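PDB 6CGK: effector protein Lem4 (lpg1101) from Legionella pneumophila subsp. pneumophila, which removes phosphate from protein tyrosine residues as a membrane-associated translocated effector, present here as its haloacid dehalogenase (HAD) domain, inactivated by mutation and holding phosphate. Local coordinates for residues L41-A44 and L45-K48; N96-N99 and Y100-L104; G129-K132 and Y133-V136. The protein carries 1 engineered substitution. All coordinates share one frame; numbering follows the deposited sequence.

Interaction 1. Residues L41-A44 and L45-K48; sequences LCEA and LSTK
L41 swings its CG away from its own backbone N, on the far side of the first bond (chi1 173°), whereas L45, one turn later, keeps its CG beside N and trans to the carbonyl carbon. The two leucines therefore run side by side in the same direction, and CD1 of L41 meets CD1 of L45 at 3.7 Å. Behind this apolar pair the backbone makes the usual helical bond from L45 N to L41 O, 2.9 Å long.

On another side of the helix, S46 turns its hydroxyl back between its N and carbonyl carbon (chi1 65°), which lays OG 2.7 Å from E43 O. S46 N also bonds to E43 O, at 3.3 Å, and both donors come from the same face of that carbonyl's plane; S46 N sits well above the plane, while OG is only moderately tilted from it. A water adds a third donor to E43 O and reaches T47 OG1 at 2.7 Å, bridging the last turn of helix to the residues after it.

K48 closes the end. Its chain is folded back, with the methylenes passing beside A44 O and NZ curling round to that oxygen at 3.0 Å. An ammonium group at the carbonyl end of a helix should be favourable electrostatically.

On the buried flank, L45 rests on Y100, A103 and F107 of helix 98-107, while L41 packs against Y57 in a loop. This is the last turn of helix 40-46, its carbonyls E43 O and A44 O bonded by the side chains of S46 and K48, in the helical region between the first two core strands, 19-23 and 89-93, of the HAD domain.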
# COMPACT_ATOMS: atom_id res chain seq x y z
N LEU A 41 -18.25 3.73 8.64
CA LEU A 41 -17.89 4.11 7.27
C LEU A 41 -17.15 2.98 6.56
O LEU A 41 -17.40 2.70 5.38
CB LEU A 41 -17.05 5.38 7.29
CG LEU A 41 -16.45 5.83 5.95
CD1 LEU A 41 -17.56 6.18 4.97
CD2 LEU A 41 -15.53 7.03 6.14
N CYS A 42 -16.23 2.33 7.27
CA CYS A 42 -15.50 1.23 6.68
C CYS A 42 -16.45 0.06 6.38
O CYS A 42 -16.41 -0.50 5.28
CB CYS A 42 -14.37 0.85 7.62
SG CYS A 42 -13.31 -0.41 7.02
N GLU A 43 -17.34 -0.28 7.33
CA GLU A 43 -18.30 -1.34 7.06
C GLU A 43 -19.21 -0.97 5.89
O GLU A 43 -19.52 -1.81 5.04
CB GLU A 43 -19.10 -1.62 8.33
CG GLU A 43 -20.27 -2.49 8.06
CD GLU A 43 -19.90 -3.95 7.92
OE1 GLU A 43 -20.76 -4.70 7.40
OE2 GLU A 43 -18.77 -4.36 8.31
N ALA A 44 -19.68 0.29 5.83
CA ALA A 44 -20.56 0.69 4.74
C ALA A 44 -19.85 0.59 3.38
O ALA A 44 -20.42 0.11 2.40
CB ALA A 44 -21.05 2.12 4.97
N LEU A 45 -18.60 1.05 3.32
CA LEU A 45 -17.89 1.02 2.02
C LEU A 45 -17.50 -0.40 1.60
O LEU A 45 -17.26 -0.65 0.41
CB LEU A 45 -16.65 1.90 2.07
CG LEU A 45 -16.96 3.38 1.80
CD1 LEU A 45 -15.87 4.33 2.29
CD2 LEU A 45 -17.22 3.61 0.31
N SER A 46 -17.46 -1.34 2.54
CA SER A 46 -16.88 -2.65 2.23
C SER A 46 -17.57 -3.32 1.05
O SER A 46 -16.93 -4.05 0.28
CB SER A 46 -16.96 -3.55 3.48
OG SER A 46 -18.31 -3.86 3.85
N THR A 47 -18.88 -3.12 0.91
CA THR A 47 -19.65 -3.80 -0.12
C THR A 47 -19.86 -2.93 -1.36
O THR A 47 -20.65 -3.30 -2.24
CB THR A 47 -21.00 -4.24 0.44
OG1 THR A 47 -21.67 -3.13 1.04
CG2 THR A 47 -20.80 -5.26 1.54
N LYS A 48 -19.20 -1.78 -1.45
CA LYS A 48 -19.44 -0.84 -2.55
C LYS A 48 -18.44 -1.15 -3.68
O LYS A 48 -17.29 -0.67 -3.69
CB LYS A 48 -19.33 0.59 -2.07
CG LYS A 48 -20.40 0.96 -0.95
CD LYS A 48 -21.80 0.55 -1.35
CE LYS A 48 -22.83 0.92 -0.26
NZ LYS A 48 -22.92 -0.16 0.80
O HOH W 1 -21.65 -2.81 3.68

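Interaction 2. Residues N96-N99 and Y100-L104; sequences NHEN and YIKAL
N96 lays its amide nearly parallel to the ring of Y100, the two planes only 14° apart, but the groups meet obliquely, with ND2 3.4 Å from CD2 of the ring. Y100 carries its ring trans to the backbone N (chi1 -178°); the ring stands out from the helix, and L104 CD1 packs over one face of it, toward the rim. The amide is also held at both ends: OD1 takes the N-H of H97 in plane on a lone pair at 2.6 Å, and ND2 donates to D25, a magnesium ligand.

E98 and K102 are a different pair. Both chains are extended and run alongside each other, bringing OE2 to 3.1 Å from NZ in a salt bridge whose hydrogen bond is weak. Water joins K102 NZ, weakly, to N99 OD1, while ND2 of N99 bonds to S46 O.

H97 is the N-cap, and its O accepts the straight bond from I101 N (3.1 Å). The whole is the start of the helix in a beta-alpha-beta unit, strand 89-93 to strand 116-118, preceded by S94 at the position consistent with HAD motif II.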
# COMPACT_ATOMS: atom_id res chain seq x y z
N ASN A 96 -7.78 -4.52 5.80
CA ASN A 96 -9.02 -3.80 5.54
C ASN A 96 -9.65 -4.30 4.23
O ASN A 96 -9.09 -5.12 3.51
CB ASN A 96 -8.75 -2.29 5.51
CG ASN A 96 -9.95 -1.48 5.96
OD1 ASN A 96 -11.09 -1.83 5.67
ND2 ASN A 96 -9.70 -0.43 6.73
N HIS A 97 -10.84 -3.80 3.94
CA HIS A 97 -11.62 -4.20 2.78
C HIS A 97 -11.09 -3.55 1.52
O HIS A 97 -10.75 -2.37 1.52
CB HIS A 97 -13.07 -3.75 2.94
CG HIS A 97 -13.75 -4.29 4.15
ND1 HIS A 97 -14.22 -5.58 4.22
CD2 HIS A 97 -14.03 -3.71 5.34
CE1 HIS A 97 -14.78 -5.77 5.41
NE2 HIS A 97 -14.67 -4.65 6.11
N GLU A 98 -11.07 -4.33 0.43
CA GLU A 98 -10.64 -3.82 -0.87
C GLU A 98 -11.41 -2.58 -1.27
O GLU A 98 -10.85 -1.63 -1.86
CB GLU A 98 -10.83 -4.90 -1.92
CG GLU A 98 -10.23 -4.50 -3.23
CD GLU A 98 -10.28 -5.62 -4.24
OE1 GLU A 98 -10.55 -6.77 -3.85
OE2 GLU A 98 -10.04 -5.35 -5.44
N ASN A 99 -12.73 -2.60 -1.07
CA ASN A 99 -13.52 -1.45 -1.54
C ASN A 99 -13.33 -0.22 -0.67
O ASN A 99 -13.53 0.91 -1.14
CB ASN A 99 -14.99 -1.85 -1.63
CG ASN A 99 -15.23 -2.76 -2.81
OD1 ASN A 99 -14.52 -2.65 -3.82
ND2 ASN A 99 -16.19 -3.69 -2.68
N TYR A 100 -12.96 -0.40 0.59
CA TYR A 100 -12.65 0.78 1.40
C TYR A 100 -11.35 1.41 0.92
O TYR A 100 -11.23 2.64 0.80
CB TYR A 100 -12.56 0.39 2.87
CG TYR A 100 -12.29 1.53 3.83
CD1 TYR A 100 -13.31 2.44 4.16
CD2 TYR A 100 -11.03 1.68 4.42
CE1 TYR A 100 -13.08 3.47 5.06
CE2 TYR A 100 -10.78 2.70 5.33
CZ TYR A 100 -11.82 3.60 5.64
OH TYR A 100 -11.61 4.61 6.56
N ILE A 101 -10.35 0.56 0.66
CA ILE A 101 -9.07 1.05 0.15
C ILE A 101 -9.27 1.76 -1.17
O ILE A 101 -8.80 2.88 -1.36
CB ILE A 101 -8.06 -0.10 0.05
CG1 ILE A 101 -7.80 -0.63 1.46
CG2 ILE A 101 -6.80 0.39 -0.74
CD1 ILE A 101 -6.97 -1.98 1.50
N LYS A 102 -9.99 1.13 -2.12
CA LYS A 102 -10.22 1.80 -3.41
C LYS A 102 -10.98 3.10 -3.23
O LYS A 102 -10.69 4.09 -3.92
CB LYS A 102 -11.01 0.89 -4.37
CG LYS A 102 -10.20 -0.33 -4.85
CD LYS A 102 -11.02 -1.17 -5.82
CE LYS A 102 -10.20 -2.29 -6.45
NZ LYS A 102 -11.10 -3.11 -7.30
N ALA A 103 -11.98 3.12 -2.34
CA ALA A 103 -12.74 4.33 -2.13
C ALA A 103 -11.85 5.47 -1.68
O ALA A 103 -11.96 6.60 -2.16
CB ALA A 103 -13.86 4.07 -1.09
N LEU A 104 -10.99 5.22 -0.69
CA LEU A 104 -10.17 6.32 -0.17
C LEU A 104 -9.19 6.81 -1.24
O LEU A 104 -8.99 8.01 -1.41
CB LEU A 104 -9.40 5.89 1.08
CG LEU A 104 -10.22 6.26 2.35
CD1 LEU A 104 -11.59 5.61 2.33
CD2 LEU A 104 -9.46 5.88 3.61
O HOH W 2 -13.97 -4.24 -6.08

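Interaction 3. Residues G129-K132 and Y133-V136; sequences GEDK and YKAV. With PO4 (phosphate ion), chain B.
D131 caps the helix by reaching over its first turn to K134. With the carboxylate trans to the backbone N (chi1 -174°), OD1 takes the N-H of K134 at 3.2 Å in a nearly straight bond, although the donor stands well above the carboxylate plane. A water donates to the same OD1 and accepts from Y133 N at 3.0 Å, so two amides of the opening turn are served by one oxygen, one of them indirectly. The carboxylate also lies across the K134 chain, CG of D131 3.5 Å from CB of K134; the salt bridge from OD2 to NZ is long, at 4.0 Å.

K132 turns the other way. Two bends, at chi2 and chi4, steer its chain away from the helix and into the active site, where NZ donates to phosphate O2 at 3.1 Å and forms a salt bridge with D159. The phosphate is further gripped by S94 OG and by the backbone N atoms of F24, D25 and R95. This lysine is consistent with the motif III lysine of HAD phosphatases. Its backbone stays in the helix, with K132 O accepting from V136 N at 3.0 Å.

Y133 carries its side chain away from the capping turn, onto E162 and N165. Helix 132-140 packs on strands 19-23 and 89-93 through K132, A135 and V136, and beside helix 157-169 through K132, Y133 and V136.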
# COMPACT_ATOMS: atom_id res chain seq x y z
N GLY A 129 -4.47 -10.24 2.34
CA GLY A 129 -3.92 -9.28 3.27
C GLY A 129 -4.08 -9.67 4.72
O GLY A 129 -3.56 -8.97 5.59
N GLU A 130 -4.81 -10.75 4.99
CA GLU A 130 -4.97 -11.26 6.35
C GLU A 130 -3.73 -12.00 6.83
O GLU A 130 -3.66 -12.35 8.01
CB GLU A 130 -6.20 -12.15 6.43
CG GLU A 130 -7.49 -11.38 6.05
CD GLU A 130 -8.77 -12.17 6.27
OE1 GLU A 130 -9.05 -12.64 7.41
OE2 GLU A 130 -9.53 -12.33 5.29
N ASP A 131 -2.76 -12.27 5.95
CA ASP A 131 -1.56 -13.01 6.34
C ASP A 131 -0.44 -12.32 5.57
O ASP A 131 -0.19 -12.69 4.42
CB ASP A 131 -1.68 -14.49 5.98
CG ASP A 131 -0.51 -15.33 6.50
OD1 ASP A 131 0.59 -14.79 6.72
OD2 ASP A 131 -0.69 -16.57 6.69
N LYS A 132 0.15 -11.27 6.17
CA LYS A 132 1.08 -10.40 5.43
C LYS A 132 2.32 -11.17 5.00
O LYS A 132 2.86 -10.93 3.92
CB LYS A 132 1.52 -9.21 6.29
CG LYS A 132 0.44 -8.38 6.96
CD LYS A 132 -0.49 -7.75 5.99
CE LYS A 132 -1.55 -6.89 6.71
NZ LYS A 132 -0.98 -5.72 7.48
N TYR A 133 2.82 -12.04 5.87
CA TYR A 133 3.95 -12.89 5.51
C TYR A 133 3.64 -13.66 4.24
O TYR A 133 4.39 -13.60 3.26
CB TYR A 133 4.28 -13.82 6.67
CG TYR A 133 5.32 -14.90 6.43
CD1 TYR A 133 6.67 -14.61 6.49
CD2 TYR A 133 4.95 -16.21 6.18
CE1 TYR A 133 7.64 -15.61 6.29
CE2 TYR A 133 5.92 -17.22 5.98
CZ TYR A 133 7.25 -16.90 6.04
OH TYR A 133 8.22 -17.88 5.85
N LYS A 134 2.54 -14.41 4.25
CA LYS A 134 2.18 -15.21 3.08
C LYS A 134 1.90 -14.35 1.85
O LYS A 134 2.16 -14.78 0.72
CB LYS A 134 0.98 -16.08 3.39
CG LYS A 134 0.56 -17.00 2.28
CD LYS A 134 -0.39 -18.05 2.82
CE LYS A 134 0.26 -18.94 3.87
NZ LYS A 134 -0.73 -19.87 4.48
N ALA A 135 1.34 -13.14 2.05
CA ALA A 135 1.08 -12.24 0.92
C ALA A 135 2.37 -11.86 0.21
O ALA A 135 2.44 -11.87 -1.03
CB ALA A 135 0.36 -10.97 1.42
N VAL A 136 3.40 -11.51 0.98
CA VAL A 136 4.69 -11.16 0.37
C VAL A 136 5.32 -12.38 -0.29
O VAL A 136 5.86 -12.27 -1.40
CB VAL A 136 5.64 -10.54 1.42
CG1 VAL A 136 7.07 -10.46 0.83
CG2 VAL A 136 5.12 -9.13 1.84
P PO4 B . -4.04 -2.63 7.83
O1 PO4 B . -4.12 -1.90 6.50
O2 PO4 B . -3.58 -4.08 7.71
O3 PO4 B . -5.43 -2.60 8.43
O4 PO4 B . -3.15 -1.87 8.79
O HOH W 3 1.86 -12.71 8.60

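All three are helix-end contacts and all are partly buried: L41, C42 and L45 in interaction 1, N96, Y100, I101 and A103 in interaction 2, and K132, A135 and V136 in interaction 3 form the buried flanks, against exposed E43, T47 and K134. Interactions 1 and 2 touch, for instance where H97 packs on S46, and hold helices 40-46 and 98-107 together; interaction 3 belongs to a separate helix and touches neither. Interaction 1 satisfies carbonyls with serine, lysine and water, interaction 2 rests on an amide against a ring and a salt bridge, and interaction 3 uses an aspartate to satisfy amides. Residues 96-104 and 129-136 flank the phosphate site, through N96 and K132.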